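Local atomic coordinates of peptidoglycan D,D-transpeptidase PbpA (Mycobacterium tuberculosis, PDB entry 3UN7), a protein that probably catalyses the D,D-transpeptidation that cross-links peptidoglycan strands of the mycobacterial cell wall, binds penicillin and helps to regulate cell length. Residues A[245-250]-A[372-377]; A[215-219]-A[231-237]; A[272-276]-A[359-363]. All blocks are in the same frame, centred on the assembly; numbering follows the deposited sequence.

Contact 1: A[245-250]-A[372-377]; sequences LREAFV and ELMVGA
Leu373 projects from helix 364-379 into the angle between Phe249 and Arg246 of helix 245-251, and most of this interface is built round it. Its CB lies over one face of the Phe249 ring in a CH-pi contact, 3.9 Å from the centroid and 26° off the ring normal, displaced toward the rim at CD2. With CG turned away from its own carbonyl carbon (chi1 -72°), the branched end reaches the first turn of helix 245-251, where CD2 rests 3.6 Å from Arg246 CG and CD1 faces Leu245 CD2. At the tip of the ring, Met374 CG stands 3.9 Å from Phe249 CZ. Arg246 runs antiparallel alongside Leu373, and its guanidinium ends beside Gly376, NH2 lying 3.8 Å from Gly376 CA. Val250 CG1 sits over one face of that guanidinium and also touches Ala377 N at 3.6 Å. Electrostatics are looser: Arg246 NH1 and Glu372 OE1 are 4.4 Å apart, too far for a salt bridge, and the Glu372 and Glu210 carboxylates lie close together, which the nearby arginine probably makes more tolerable. The short helical segments approach to 8.9 Å at a crossing angle of -49°. Phe249 and Leu373 also touch Thr200 of helix 196-205, and Phe249 reaches Lys395 of the KTG motif, an arrangement characteristic of the penicillin-binding transpeptidase fold, with helices packed close to the presumed nucleophile Ser193.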
loop_
_atom_site.group_PDB
_atom_site.type_symbol
_atom_site.label_atom_id
_atom_site.label_comp_id
_atom_site.label_asym_id
_atom_site.label_seq_id
_atom_site.Cartn_x
_atom_site.Cartn_y
_atom_site.Cartn_z
ATOM N N LEU A 245 13.383 12.299 -22.136
ATOM C CA LEU A 245 12.839 11.325 -21.196
ATOM C C LEU A 245 12.517 12.002 -19.856
ATOM O O LEU A 245 11.440 11.792 -19.319
ATOM C CB LEU A 245 13.820 10.152 -21.011
ATOM C CG LEU A 245 13.417 8.874 -20.257
ATOM C CD1 LEU A 245 14.268 7.692 -20.729
ATOM C CD2 LEU A 245 13.571 9.064 -18.775
ATOM N N ARG A 246 13.424 12.822 -19.330
ATOM C CA ARG A 246 13.151 13.529 -18.066
ATOM C C ARG A 246 11.876 14.366 -18.157
ATOM O O ARG A 246 11.029 14.325 -17.257
ATOM C CB ARG A 246 14.335 14.403 -17.611
ATOM C CG ARG A 246 14.031 15.268 -16.367
ATOM C CD ARG A 246 13.991 16.787 -16.669
ATOM N NE ARG A 246 13.203 17.577 -15.708
ATOM C CZ ARG A 246 13.370 17.562 -14.383
ATOM N NH1 ARG A 246 14.292 16.785 -13.816
ATOM N NH2 ARG A 246 12.600 18.320 -13.609
ATOM N N GLU A 247 11.756 15.143 -19.229
ATOM C CA GLU A 247 10.586 15.982 -19.411
ATOM C C GLU A 247 9.304 15.139 -19.481
ATOM O O GLU A 247 8.326 15.456 -18.806
ATOM C CB GLU A 247 10.742 16.872 -20.644
ATOM C CG GLU A 247 9.722 17.994 -20.715
ATOM C CD GLU A 247 10.070 19.058 -21.746
ATOM O OE1 GLU A 247 10.607 18.713 -22.824
ATOM O OE2 GLU A 247 9.799 20.245 -21.472
ATOM N N ALA A 248 9.326 14.066 -20.272
ATOM C CA ALA A 248 8.173 13.163 -20.393
ATOM C C ALA A 248 7.780 12.572 -19.038
ATOM O O ALA A 248 6.588 12.438 -18.730
ATOM C CB ALA A 248 8.461 12.041 -21.386
ATOM N N PHE A 249 8.775 12.218 -18.230
ATOM C CA PHE A 249 8.488 11.659 -16.908
ATOM C C PHE A 249 7.788 12.679 -16.015
ATOM O O PHE A 249 6.745 12.384 -15.436
ATOM C CB PHE A 249 9.766 11.150 -16.226
ATOM C CG PHE A 249 9.515 10.416 -14.940
ATOM C CD1 PHE A 249 9.397 9.033 -14.934
ATOM C CD2 PHE A 249 9.386 11.111 -13.730
ATOM C CE1 PHE A 249 9.172 8.348 -13.750
ATOM C CE2 PHE A 249 9.141 10.430 -12.535
ATOM C CZ PHE A 249 9.038 9.049 -12.552
ATOM N N VAL A 250 8.357 13.877 -15.890
ATOM C CA VAL A 250 7.773 14.849 -14.973
ATOM C C VAL A 250 6.396 15.310 -15.448
ATOM O O VAL A 250 5.491 15.508 -14.637
ATOM C CB VAL A 250 8.736 16.028 -14.598
ATOM C CG1 VAL A 250 10.109 15.489 -14.224
ATOM C CG2 VAL A 250 8.846 17.021 -15.706
ATOM N N GLU A 372 15.596 11.724 -8.616
ATOM C CA GLU A 372 15.667 13.040 -9.246
ATOM C C GLU A 372 14.455 13.284 -10.157
ATOM O O GLU A 372 13.864 14.365 -10.150
ATOM C CB GLU A 372 16.983 13.122 -10.019
ATOM C CG GLU A 372 17.118 14.214 -11.071
ATOM C CD GLU A 372 18.099 13.802 -12.180
ATOM O OE1 GLU A 372 17.825 14.134 -13.368
ATOM O OE2 GLU A 372 19.124 13.128 -11.856
ATOM N N LEU A 373 14.076 12.265 -10.918
ATOM C CA LEU A 373 12.903 12.347 -11.788
ATOM C C LEU A 373 11.632 12.577 -10.966
ATOM O O LEU A 373 10.781 13.388 -11.322
ATOM C CB LEU A 373 12.787 11.060 -12.626
ATOM C CG LEU A 373 13.836 10.903 -13.741
ATOM C CD1 LEU A 373 13.626 9.633 -14.569
ATOM C CD2 LEU A 373 13.801 12.097 -14.656
ATOM N N MET A 374 11.531 11.854 -9.860
ATOM C CA MET A 374 10.392 11.934 -8.961
ATOM C C MET A 374 10.358 13.232 -8.154
ATOM O O MET A 374 9.283 13.765 -7.879
ATOM C CB MET A 374 10.358 10.690 -8.061
ATOM C CG MET A 374 9.948 9.446 -8.819
ATOM S SD MET A 374 10.023 7.942 -7.810
ATOM C CE MET A 374 8.620 8.175 -6.707
ATOM N N VAL A 375 11.522 13.754 -7.794
ATOM C CA VAL A 375 11.591 15.122 -7.236
ATOM C C VAL A 375 11.045 16.141 -8.258
ATOM O O VAL A 375 10.276 17.050 -7.910
ATOM C CB VAL A 375 13.023 15.498 -6.776
ATOM C CG1 VAL A 375 13.148 17.007 -6.512
ATOM C CG2 VAL A 375 13.389 14.701 -5.509
ATOM N N GLY A 376 11.417 15.958 -9.523
ATOM C CA GLY A 376 10.920 16.826 -10.595
ATOM C C GLY A 376 9.414 16.715 -10.775
ATOM O O GLY A 376 8.734 17.734 -10.903
ATOM N N ALA A 377 8.895 15.486 -10.810
ATOM C CA ALA A 377 7.444 15.258 -10.934
ATOM C C ALA A 377 6.653 15.885 -9.775
ATOM O O ALA A 377 5.578 16.462 -9.989
ATOM C CB ALA A 377 7.147 13.780 -11.025
#

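Contact 2: A[215-219]-A[231-237]; sequences TAAPT and NYGGAPC
Ala216 meets Cys237 just where Thr215 ends its strand in an ST turn, OG1 accepting from Ala217 N. The carbonyl of Ala216 takes Cys237 N on a lone pair, in the carbonyl plane, at 2.7 Å and an N-H...O angle of 162°, while Ala216 CB faces Cys237 CB at 3.8 Å. Pro236 CB comes against the same oxygen, 3.4 Å from Ala216 O. The torsion of Cys237, SG anti to the backbone N (chi1 -166°), places SG for its disulfide with Cys253, which ties this loop to the SxN motif that contains Cys253 and Asn254, one of the three signature motifs of penicillin-binding proteins. Next comes Ala217, whose O accepts from Thr255 OG1; Asn231 ND2 is near it but badly angled for a bond. That amide instead donates to Ala235 O at 2.9 Å, almost exactly in its own plane, and its OD1 accepts from Thr255 N, so both ends are gripped and its rotation is fixed. At Pro218 the backbone is pinned again: its O receives Asn231 N at 3.0 Å, the donor tilted 31° from the carbonyl plane. The Pro218 ring lies against the far limb of the type II turn Asn231-Gly234, which closes through Gly234 N to Asn231 O. Pro218 CB touches Gly234 O at 3.6 Å, and Pro218 CD lies 4.2 Å from Pro236 CG.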
loop_
_atom_site.group_PDB
_atom_site.type_symbol
_atom_site.label_atom_id
_atom_site.label_comp_id
_atom_site.label_asym_id
_atom_site.label_seq_id
_atom_site.Cartn_x
_atom_site.Cartn_y
_atom_site.Cartn_z
ATOM N N THR A 215 8.823 10.919 -28.505
ATOM C CA THR A 215 7.691 11.608 -29.126
ATOM C C THR A 215 6.914 12.488 -28.145
ATOM O O THR A 215 6.701 12.122 -26.986
ATOM C CB THR A 215 6.727 10.648 -29.872
ATOM O OG1 THR A 215 5.669 11.413 -30.455
ATOM C CG2 THR A 215 6.129 9.594 -28.937
ATOM N N ALA A 216 6.530 13.665 -28.630
ATOM C CA ALA A 216 5.693 14.585 -27.885
ATOM C C ALA A 216 4.262 14.528 -28.416
ATOM O O ALA A 216 3.397 15.250 -27.928
ATOM C CB ALA A 216 6.248 16.003 -27.987
ATOM N N ALA A 217 4.028 13.652 -29.398
ATOM C CA ALA A 217 2.738 13.517 -30.096
ATOM C C ALA A 217 1.570 13.265 -29.148
ATOM O O ALA A 217 1.717 12.507 -28.196
ATOM C CB ALA A 217 2.808 12.401 -31.165
ATOM N N PRO A 218 0.408 13.902 -29.411
ATOM C CA PRO A 218 -0.795 13.751 -28.589
ATOM C C PRO A 218 -1.451 12.367 -28.691
ATOM O O PRO A 218 -2.177 11.975 -27.785
ATOM C CB PRO A 218 -1.730 14.832 -29.137
ATOM C CG PRO A 218 -1.296 15.034 -30.542
ATOM C CD PRO A 218 0.187 14.840 -30.532
ATOM N N THR A 219 -1.210 11.650 -29.788
ATOM C CA THR A 219 -1.665 10.261 -29.929
ATOM C C THR A 219 -0.578 9.397 -30.563
ATOM O O THR A 219 0.290 9.906 -31.271
ATOM C CB THR A 219 -2.966 10.111 -30.765
ATOM O OG1 THR A 219 -2.710 10.447 -32.137
ATOM C CG2 THR A 219 -4.103 10.967 -30.203
ATOM N N ASN A 231 -2.360 11.055 -24.898
ATOM C CA ASN A 231 -1.924 11.735 -23.691
ATOM C C ASN A 231 -3.156 12.168 -22.918
ATOM O O ASN A 231 -4.188 12.488 -23.505
ATOM C CB ASN A 231 -1.083 12.973 -24.031
ATOM C CG ASN A 231 0.336 12.635 -24.463
ATOM O OD1 ASN A 231 0.825 11.526 -24.247
ATOM N ND2 ASN A 231 1.010 13.607 -25.073
ATOM N N TYR A 232 -3.052 12.146 -21.599
ATOM C CA TYR A 232 -4.109 12.663 -20.746
ATOM C C TYR A 232 -4.458 14.094 -21.176
ATOM O O TYR A 232 -3.574 14.940 -21.346
ATOM C CB TYR A 232 -3.661 12.601 -19.291
ATOM C CG TYR A 232 -4.435 13.492 -18.358
ATOM C CD1 TYR A 232 -5.760 13.207 -18.026
ATOM C CD2 TYR A 232 -3.838 14.617 -17.800
ATOM C CE1 TYR A 232 -6.474 14.030 -17.162
ATOM C CE2 TYR A 232 -4.540 15.445 -16.943
ATOM C CZ TYR A 232 -5.854 15.150 -16.622
ATOM O OH TYR A 232 -6.543 15.979 -15.768
ATOM N N GLY A 233 -5.745 14.344 -21.391
ATOM C CA GLY A 233 -6.208 15.645 -21.873
ATOM C C GLY A 233 -6.067 15.862 -23.369
ATOM O O GLY A 233 -6.511 16.888 -23.891
ATOM N N GLY A 234 -5.443 14.908 -24.058
ATOM C CA GLY A 234 -5.258 14.970 -25.511
ATOM C C GLY A 234 -4.287 16.018 -26.041
ATOM O O GLY A 234 -4.315 16.359 -27.229
ATOM N N ALA A 235 -3.424 16.531 -25.170
ATOM C CA ALA A 235 -2.477 17.568 -25.570
ATOM C C ALA A 235 -1.110 16.955 -25.863
ATOM O O ALA A 235 -0.766 15.925 -25.281
ATOM C CB ALA A 235 -2.365 18.640 -24.482
ATOM N N PRO A 236 -0.332 17.575 -26.777
ATOM C CA PRO A 236 1.051 17.155 -26.998
ATOM C C PRO A 236 1.888 17.347 -25.737
ATOM O O PRO A 236 1.540 18.177 -24.894
ATOM C CB PRO A 236 1.537 18.111 -28.090
ATOM C CG PRO A 236 0.300 18.590 -28.757
ATOM C CD PRO A 236 -0.702 18.694 -27.662
ATOM N N CYS A 237 2.978 16.593 -25.614
ATOM C CA CYS A 237 3.815 16.653 -24.419
ATOM C C CYS A 237 4.430 18.031 -24.239
ATOM O O CYS A 237 4.457 18.564 -23.125
ATOM C CB CYS A 237 4.907 15.580 -24.450
ATOM S SG CYS A 237 5.725 15.327 -22.858
#

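Contact 3: A[272-276]-A[359-363]; sequences MARAF and RRAVS
The aromatic interaction here is between Phe276 and Ala361, and it is strikingly well centred. Ala361 CB sits over one face of the ring, 3.9 Å from the centroid and only 2° off the normal, so that all six ring carbons lie at nearly the same distance from it. The methyl is pressed from the helix side as well: Ala361 CB approaches Ala275 O, the carbonyl in the last turn of helix 266-275, at 3.2 Å. Apolar contacts extend the patch. Met272 bends at both chi2 and chi3, which brings SD round to Val362 CG2 at 4.2 Å and near Ala361 O, while Phe276 CZ brushes Val362 CB. These side chains fasten the end of one helix to the link between strand 357-360 and helix 364-379, within the helical part of the penicillin-binding transpeptidase domain. Other helices complete the surroundings: Met272 rests on Ala201, Ala202 and Ala205, and Phe276 on Ile198, Ile323 and Thr326. The arginine contributes by lying flat over the helix end. Arg359 lays a face of its guanidinium over Ala275, with Ala275 CA 3.5 Å above the guanidinium plane and offset toward the rim, and Arg359 CD is 3.3 Å from Ala275 O. A positive group at this C-terminal helix end is probably favoured by the helix dipole. Side-chain hydrogen bonds are found on the 359-363 side, some of them to residues beyond it. Arg359 NH1 makes a weak one to Arg360 O, whereas Arg360 NH2 reaches Val362 O at 2.7 Å, in the guanidinium plane, and also bonds to Gly330 O. Ser363 then N-caps helix 364-379, its OG taking Val366 N.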
loop_
_atom_site.group_PDB
_atom_site.type_symbol
_atom_site.label_atom_id
_atom_site.label_comp_id
_atom_site.label_asym_id
_atom_site.label_seq_id
_atom_site.Cartn_x
_atom_site.Cartn_y
_atom_site.Cartn_z
ATOM N N MET A 272 12.250 -6.072 -14.910
ATOM C CA MET A 272 12.243 -4.952 -13.956
ATOM C C MET A 272 11.062 -5.040 -12.993
ATOM O O MET A 272 11.214 -4.798 -11.795
ATOM C CB MET A 272 12.285 -3.592 -14.661
ATOM C CG MET A 272 12.528 -2.422 -13.695
ATOM S SD MET A 272 14.050 -2.605 -12.726
ATOM C CE MET A 272 15.293 -2.532 -14.006
ATOM N N ALA A 273 9.885 -5.374 -13.525
ATOM C CA ALA A 273 8.700 -5.638 -12.700
ATOM C C ALA A 273 9.022 -6.671 -11.616
ATOM O O ALA A 273 8.703 -6.472 -10.456
ATOM C CB ALA A 273 7.537 -6.116 -13.579
ATOM N N ARG A 274 9.675 -7.765 -12.008
ATOM C CA ARG A 274 10.081 -8.818 -11.079
ATOM C C ARG A 274 11.094 -8.311 -10.046
ATOM O O ARG A 274 10.981 -8.613 -8.853
ATOM C CB ARG A 274 10.658 -10.013 -11.841
ATOM C CG ARG A 274 10.612 -11.323 -11.070
ATOM C CD ARG A 274 9.278 -12.056 -11.281
ATOM N NE ARG A 274 9.200 -12.778 -12.564
ATOM C CZ ARG A 274 8.692 -12.281 -13.694
ATOM N NH1 ARG A 274 8.212 -11.036 -13.749
ATOM N NH2 ARG A 274 8.670 -13.029 -14.784
ATOM N N ALA A 275 12.067 -7.530 -10.506
ATOM C CA ALA A 275 13.073 -6.950 -9.618
ATOM C C ALA A 275 12.408 -6.103 -8.522
ATOM O O ALA A 275 12.920 -5.994 -7.411
ATOM C CB ALA A 275 14.062 -6.114 -10.412
ATOM N N PHE A 276 11.261 -5.514 -8.855
ATOM C CA PHE A 276 10.528 -4.669 -7.928
ATOM C C PHE A 276 9.419 -5.408 -7.206
ATOM O O PHE A 276 8.547 -4.776 -6.611
ATOM C CB PHE A 276 9.955 -3.454 -8.647
ATOM C CG PHE A 276 10.892 -2.296 -8.707
ATOM C CD1 PHE A 276 11.026 -1.437 -7.611
ATOM C CD2 PHE A 276 11.645 -2.057 -9.844
ATOM C CE1 PHE A 276 11.891 -0.328 -7.672
ATOM C CE2 PHE A 276 12.521 -0.949 -9.918
ATOM C CZ PHE A 276 12.645 -0.095 -8.829
ATOM N N ARG A 359 15.998 -7.888 -1.578
ATOM C CA ARG A 359 16.452 -7.884 -2.967
ATOM C C ARG A 359 16.976 -6.508 -3.372
ATOM O O ARG A 359 16.469 -5.489 -2.905
ATOM C CB ARG A 359 15.272 -8.273 -3.864
ATOM C CG ARG A 359 15.585 -8.377 -5.342
ATOM C CD ARG A 359 14.307 -8.645 -6.123
ATOM N NE ARG A 359 14.497 -9.616 -7.213
ATOM C CZ ARG A 359 15.326 -9.477 -8.255
ATOM N NH1 ARG A 359 16.110 -8.399 -8.395
ATOM N NH2 ARG A 359 15.377 -10.437 -9.167
ATOM N N ARG A 360 18.002 -6.470 -4.219
ATOM C CA ARG A 360 18.342 -5.233 -4.906
ATOM C C ARG A 360 17.579 -5.186 -6.230
ATOM O O ARG A 360 17.776 -6.040 -7.105
ATOM C CB ARG A 360 19.849 -5.082 -5.151
ATOM C CG ARG A 360 20.171 -3.824 -5.955
ATOM C CD ARG A 360 21.660 -3.494 -6.044
ATOM N NE ARG A 360 22.176 -2.836 -4.841
ATOM C CZ ARG A 360 21.918 -1.575 -4.477
ATOM N NH1 ARG A 360 22.466 -1.100 -3.365
ATOM N NH2 ARG A 360 21.125 -0.787 -5.208
ATOM N N ALA A 361 16.709 -4.184 -6.365
ATOM C CA ALA A 361 15.885 -4.044 -7.558
ATOM C C ALA A 361 16.643 -3.335 -8.668
ATOM O O ALA A 361 16.488 -3.648 -9.848
ATOM C CB ALA A 361 14.620 -3.276 -7.228
ATOM N N VAL A 362 17.469 -2.380 -8.271
ATOM C CA VAL A 362 18.033 -1.420 -9.201
ATOM C C VAL A 362 19.333 -0.903 -8.574
ATOM O O VAL A 362 19.467 -0.889 -7.347
ATOM C CB VAL A 362 16.955 -0.310 -9.449
ATOM C CG1 VAL A 362 17.204 0.960 -8.625
ATOM C CG2 VAL A 362 16.777 -0.054 -10.897
ATOM N N SER A 363 20.301 -0.514 -9.410
ATOM C CA SER A 363 21.593 -0.029 -8.931
ATOM C C SER A 363 21.395 1.284 -8.162
ATOM O O SER A 363 20.355 1.932 -8.321
ATOM C CB SER A 363 22.524 0.201 -10.117
ATOM O OG SER A 363 22.052 1.276 -10.906
#

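How the contacts relate
Contacts 1 and 2 both lie near the presumed nucleophile Ser193: the side chains of Phe249 and Asn231 are each about 9 Å from its side chain. Their centres are 16 Å apart, and they touch where Ala248 CA packs against Cys237 SG, a sulfur of the disulfide, at 4.1 Å. Contact 3 stands further off, its centre 20 Å from that of contact 1 and 30 Å from that of contact 2, away from the annotated sites. Its nearest atoms stay about 8 Å from contact 1, yet strand 357-360 leads through residues 361-363 into helix 364-379, and helix 196-205, which follows Ser193, is touched by side chains of both.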